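Local coordinates for protein STU0660 (Streptococcus thermophilus, PDB 3ZTH) that probably binds DNA as a large Csn2 protein taking part in CRISPR-mediated bacterial immunity, and carries magnesium ions, at residues I78-Q89 with N177-M187. Sequence-based numbering, arbitrary orientation.
Sequences IDISSFKDLLEQ and NIDKLSLFLEM
K180 lays its CD and CE methylenes over one face of the F83 ring, with CE above the ring centre, 3.7 Å from the F83 centroid. At the rim of that ring, close to its plane, sits L181 CG, while the N177 amide meets F83 at a slant, the two planes 39° apart. A second aromatic, F184, is covered on one face by I80, whose CD1 lies 3.6 Å from the F184 centroid in a CH-pi contact displaced toward the rim; Q89 CB stands at the edge of F184. The F184 ring reaches this place because its CG is anti to the backbone N (chi1 168°). Between the two rings L86 does the filling: its CD1 touches L181 CD2 at 3.7 Å, and its CD2 lies 3.7 Å from F184 CB. The bends of K180 at chi3 and chi4 fold its chain over F83; its NZ, too far from that ring for more than a weak cation-pi attraction, is hydrogen-bonded to V175 O, whereas N177 ND2 donates to F209 O. Y32 of a third subunit meets F83 edge-to-face. The axes of helix 83-89 and segment 177-187 cross at 36° and approach to 10.3 Å, joined by apolar side chains together with the K180 methylenes and N177 amide. Strand 76-80, outermost in the chain's sheet, adds I78 and I80 to this core, an example of helices layered against a mainly parallel sheet, consistent with the P-loop NTPase-like alpha/beta fold of the Csn2 family.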
loop_
_atom_site.group_PDB
_atom_site.type_symbol
_atom_site.label_atom_id
_atom_site.label_comp_id
_atom_site.label_asym_id
_atom_site.label_seq_id
_atom_site.Cartn_x
_atom_site.Cartn_y
_atom_site.Cartn_z
ATOM N N ILE A 78 7.840 -19.641 20.823
ATOM C CA ILE A 78 6.455 -19.212 20.950
ATOM C C ILE A 78 6.286 -18.419 22.231
ATOM O O ILE A 78 6.451 -18.954 23.329
ATOM C CB ILE A 78 5.466 -20.367 21.017
ATOM C CG1 ILE A 78 5.436 -21.119 19.691
ATOM C CG2 ILE A 78 4.089 -19.817 21.366
ATOM C CD1 ILE A 78 4.375 -22.227 19.635
ATOM N N ASP A 79 5.944 -17.146 22.090
ATOM C CA ASP A 79 5.763 -16.291 23.249
ATOM C C ASP A 79 4.304 -16.148 23.637
ATOM O O ASP A 79 3.479 -15.735 22.836
ATOM C CB ASP A 79 6.337 -14.902 22.985
ATOM C CG ASP A 79 6.515 -14.106 24.264
ATOM O OD1 ASP A 79 5.545 -13.442 24.685
ATOM O OD2 ASP A 79 7.614 -14.162 24.857
ATOM N N ILE A 80 3.992 -16.499 24.876
ATOM C CA ILE A 80 2.639 -16.372 25.378
ATOM C C ILE A 80 2.637 -15.482 26.618
ATOM O O ILE A 80 2.901 -15.935 27.728
ATOM C CB ILE A 80 2.032 -17.746 25.700
ATOM C CG1 ILE A 80 1.772 -18.498 24.391
ATOM C CG2 ILE A 80 0.732 -17.586 26.460
ATOM C CD1 ILE A 80 1.126 -19.854 24.584
ATOM N N SER A 81 2.358 -14.200 26.405
ATOM C CA SER A 81 2.319 -13.232 27.491
ATOM C C SER A 81 0.910 -12.718 27.714
ATOM O O SER A 81 0.696 -11.819 28.518
ATOM C CB SER A 81 3.267 -12.067 27.202
ATOM O OG SER A 81 4.619 -12.496 27.311
ATOM N N SER A 82 -0.044 -13.299 26.995
ATOM C CA SER A 82 -1.452 -12.934 27.130
ATOM C C SER A 82 -2.296 -14.001 26.456
ATOM O O SER A 82 -1.796 -14.760 25.619
ATOM C CB SER A 82 -1.739 -11.599 26.450
ATOM O OG SER A 82 -1.794 -11.765 25.043
ATOM N N PHE A 83 -3.574 -14.070 26.812
ATOM C CA PHE A 83 -4.431 -15.049 26.167
ATOM C C PHE A 83 -4.620 -14.701 24.685
ATOM O O PHE A 83 -4.957 -15.565 23.866
ATOM C CB PHE A 83 -5.776 -15.142 26.879
ATOM C CG PHE A 83 -5.729 -15.949 28.141
ATOM C CD1 PHE A 83 -5.188 -17.235 28.136
ATOM C CD2 PHE A 83 -6.214 -15.434 29.333
ATOM C CE1 PHE A 83 -5.130 -17.992 29.301
ATOM C CE2 PHE A 83 -6.160 -16.187 30.507
ATOM C CZ PHE A 83 -5.618 -17.467 30.490
ATOM N N LYS A 84 -4.383 -13.442 24.330
ATOM C CA LYS A 84 -4.529 -13.045 22.940
ATOM C C LYS A 84 -3.446 -13.732 22.117
ATOM O O LYS A 84 -3.688 -14.132 20.978
ATOM C CB LYS A 84 -4.416 -11.529 22.786
ATOM C CG LYS A 84 -4.538 -11.063 21.339
ATOM C CD LYS A 84 -4.170 -9.594 21.186
ATOM C CE LYS A 84 -4.144 -9.177 19.716
ATOM N NZ LYS A 84 -3.687 -7.761 19.535
ATOM N N ASP A 85 -2.253 -13.873 22.691
ATOM C CA ASP A 85 -1.167 -14.538 21.978
ATOM C C ASP A 85 -1.536 -16.001 21.759
ATOM O O ASP A 85 -1.194 -16.604 20.737
ATOM C CB ASP A 85 0.142 -14.475 22.769
ATOM C CG ASP A 85 0.666 -13.074 22.916
ATOM O OD1 ASP A 85 0.412 -12.255 22.008
ATOM O OD2 ASP A 85 1.345 -12.796 23.926
ATOM N N LEU A 86 -2.235 -16.565 22.736
ATOM C CA LEU A 86 -2.655 -17.945 22.660
ATOM C C LEU A 86 -3.670 -18.128 21.521
ATOM O O LEU A 86 -3.538 -19.045 20.700
ATOM C CB LEU A 86 -3.229 -18.372 24.006
ATOM C CG LEU A 86 -3.356 -19.883 24.204
ATOM C CD1 LEU A 86 -3.210 -20.210 25.686
ATOM C CD2 LEU A 86 -4.687 -20.373 23.638
ATOM N N LEU A 87 -4.674 -17.258 21.457
ATOM C CA LEU A 87 -5.653 -17.352 20.381
ATOM C C LEU A 87 -4.946 -17.234 19.030
ATOM O O LEU A 87 -5.259 -17.966 18.087
ATOM C CB LEU A 87 -6.698 -16.244 20.504
ATOM C CG LEU A 87 -7.709 -16.144 19.351
ATOM C CD1 LEU A 87 -8.483 -17.449 19.218
ATOM C CD2 LEU A 87 -8.654 -14.986 19.603
ATOM N N GLU A 88 -3.982 -16.318 18.945
ATOM C CA GLU A 88 -3.228 -16.101 17.709
ATOM C C GLU A 88 -2.448 -17.329 17.256
ATOM O O GLU A 88 -2.284 -17.554 16.056
ATOM C CB GLU A 88 -2.285 -14.905 17.865
ATOM C CG GLU A 88 -2.887 -13.598 17.361
ATOM C CD GLU A 88 -2.115 -12.359 17.807
ATOM O OE1 GLU A 88 -0.859 -12.376 17.759
ATOM O OE2 GLU A 88 -2.773 -11.361 18.194
ATOM N N GLN A 89 -1.973 -18.127 18.207
ATOM C CA GLN A 89 -1.234 -19.331 17.855
ATOM C C GLN A 89 -2.159 -20.412 17.305
ATOM O O GLN A 89 -1.704 -21.378 16.690
ATOM C CB GLN A 89 -0.476 -19.882 19.065
ATOM C CG GLN A 89 0.773 -19.107 19.422
ATOM C CD GLN A 89 1.713 -18.929 18.245
ATOM O OE1 GLN A 89 2.160 -19.896 17.621
ATOM N NE2 GLN A 89 2.022 -17.679 17.939
ATOM N N ASN A 177 -10.396 -19.932 31.161
ATOM C CA ASN A 177 -8.959 -19.726 31.032
ATOM C C ASN A 177 -8.147 -21.019 31.050
ATOM O O ASN A 177 -7.263 -21.199 30.213
ATOM C CB ASN A 177 -8.458 -18.753 32.109
ATOM C CG ASN A 177 -8.868 -17.314 31.825
ATOM O OD1 ASN A 177 -9.430 -17.024 30.775
ATOM N ND2 ASN A 177 -8.582 -16.412 32.752
ATOM N N ILE A 178 -8.441 -21.921 31.986
ATOM C CA ILE A 178 -7.711 -23.184 32.057
ATOM C C ILE A 178 -7.945 -23.972 30.763
ATOM O O ILE A 178 -7.039 -24.645 30.272
ATOM C CB ILE A 178 -8.138 -24.025 33.305
ATOM C CG1 ILE A 178 -7.277 -25.285 33.431
ATOM C CG2 ILE A 178 -9.587 -24.435 33.195
ATOM C CD1 ILE A 178 -5.788 -25.027 33.477
ATOM N N ASP A 179 -9.148 -23.873 30.192
ATOM C CA ASP A 179 -9.431 -24.576 28.937
ATOM C C ASP A 179 -8.621 -23.980 27.800
ATOM O O ASP A 179 -8.186 -24.703 26.896
ATOM C CB ASP A 179 -10.913 -24.507 28.563
ATOM C CG ASP A 179 -11.789 -25.360 29.464
ATOM O OD1 ASP A 179 -11.432 -26.529 29.728
ATOM O OD2 ASP A 179 -12.847 -24.858 29.896
ATOM N N LYS A 180 -8.435 -22.659 27.834
ATOM C CA LYS A 180 -7.659 -21.980 26.802
ATOM C C LYS A 180 -6.262 -22.590 26.735
ATOM O O LYS A 180 -5.751 -22.921 25.655
ATOM C CB LYS A 180 -7.535 -20.488 27.109
ATOM C CG LYS A 180 -8.739 -19.646 26.732
ATOM C CD LYS A 180 -8.367 -18.163 26.816
ATOM C CE LYS A 180 -9.031 -17.439 27.979
ATOM N NZ LYS A 180 -10.412 -16.997 27.658
ATOM N N LEU A 181 -5.658 -22.754 27.905
ATOM C CA LEU A 181 -4.320 -23.312 27.999
ATOM C C LEU A 181 -4.316 -24.779 27.576
ATOM O O LEU A 181 -3.440 -25.216 26.819
ATOM C CB LEU A 181 -3.806 -23.157 29.434
ATOM C CG LEU A 181 -3.629 -21.708 29.924
ATOM C CD1 LEU A 181 -3.421 -21.695 31.423
ATOM C CD2 LEU A 181 -2.453 -21.043 29.203
ATOM N N SER A 182 -5.302 -25.534 28.049
ATOM C CA SER A 182 -5.401 -26.948 27.712
ATOM C C SER A 182 -5.521 -27.182 26.210
ATOM O O SER A 182 -4.815 -28.028 25.645
ATOM C CB SER A 182 -6.588 -27.571 28.434
ATOM O OG SER A 182 -6.409 -27.467 29.830
ATOM N N LEU A 183 -6.411 -26.437 25.561
ATOM C CA LEU A 183 -6.583 -26.579 24.120
ATOM C C LEU A 183 -5.260 -26.270 23.423
ATOM O O LEU A 183 -4.847 -26.985 22.506
ATOM C CB LEU A 183 -7.679 -25.639 23.618
ATOM C CG LEU A 183 -9.095 -26.083 23.996
ATOM C CD1 LEU A 183 -10.092 -24.988 23.652
ATOM C CD2 LEU A 183 -9.436 -27.383 23.267
ATOM N N PHE A 184 -4.591 -25.209 23.871
ATOM C CA PHE A 184 -3.309 -24.828 23.290
ATOM C C PHE A 184 -2.278 -25.936 23.471
ATOM O O PHE A 184 -1.560 -26.289 22.530
ATOM C CB PHE A 184 -2.784 -23.550 23.943
ATOM C CG PHE A 184 -1.353 -23.242 23.606
ATOM C CD1 PHE A 184 -1.013 -22.706 22.370
ATOM C CD2 PHE A 184 -0.339 -23.502 24.523
ATOM C CE1 PHE A 184 0.321 -22.430 22.050
ATOM C CE2 PHE A 184 0.994 -23.232 24.212
ATOM C CZ PHE A 184 1.322 -22.694 22.973
ATOM N N LEU A 185 -2.190 -26.476 24.682
ATOM C CA LEU A 185 -1.229 -27.540 24.951
ATOM C C LEU A 185 -1.533 -28.789 24.132
ATOM O O LEU A 185 -0.620 -29.468 23.659
ATOM C CB LEU A 185 -1.208 -27.868 26.445
ATOM C CG LEU A 185 -0.589 -26.758 27.299
ATOM C CD1 LEU A 185 -0.627 -27.152 28.768
ATOM C CD2 LEU A 185 0.852 -26.501 26.846
ATOM N N GLU A 186 -2.820 -29.081 23.960
ATOM C CA GLU A 186 -3.238 -30.235 23.174
ATOM C C GLU A 186 -2.792 -30.093 21.724
ATOM O O GLU A 186 -2.317 -31.057 21.112
ATOM C CB GLU A 186 -4.746 -30.378 23.193
ATOM C CG GLU A 186 -5.283 -31.243 24.283
ATOM C CD GLU A 186 -6.565 -31.895 23.843
ATOM O OE1 GLU A 186 -6.508 -32.696 22.881
ATOM O OE2 GLU A 186 -7.623 -31.598 24.441
HETATM N N MSE A 187 -2.968 -28.895 21.171
HETATM C CA MSE A 187 -2.556 -28.640 19.802
HETATM C C MSE A 187 -1.048 -28.796 19.704
HETATM O O MSE A 187 -0.535 -29.375 18.746
HETATM C CB MSE A 187 -2.950 -27.236 19.364
HETATM C CG MSE A 187 -2.403 -26.886 17.989
HETATM SE SE MSE A 187 -3.237 -25.345 17.193
HETATM C CE MSE A 187 -2.200 -23.968 18.037
#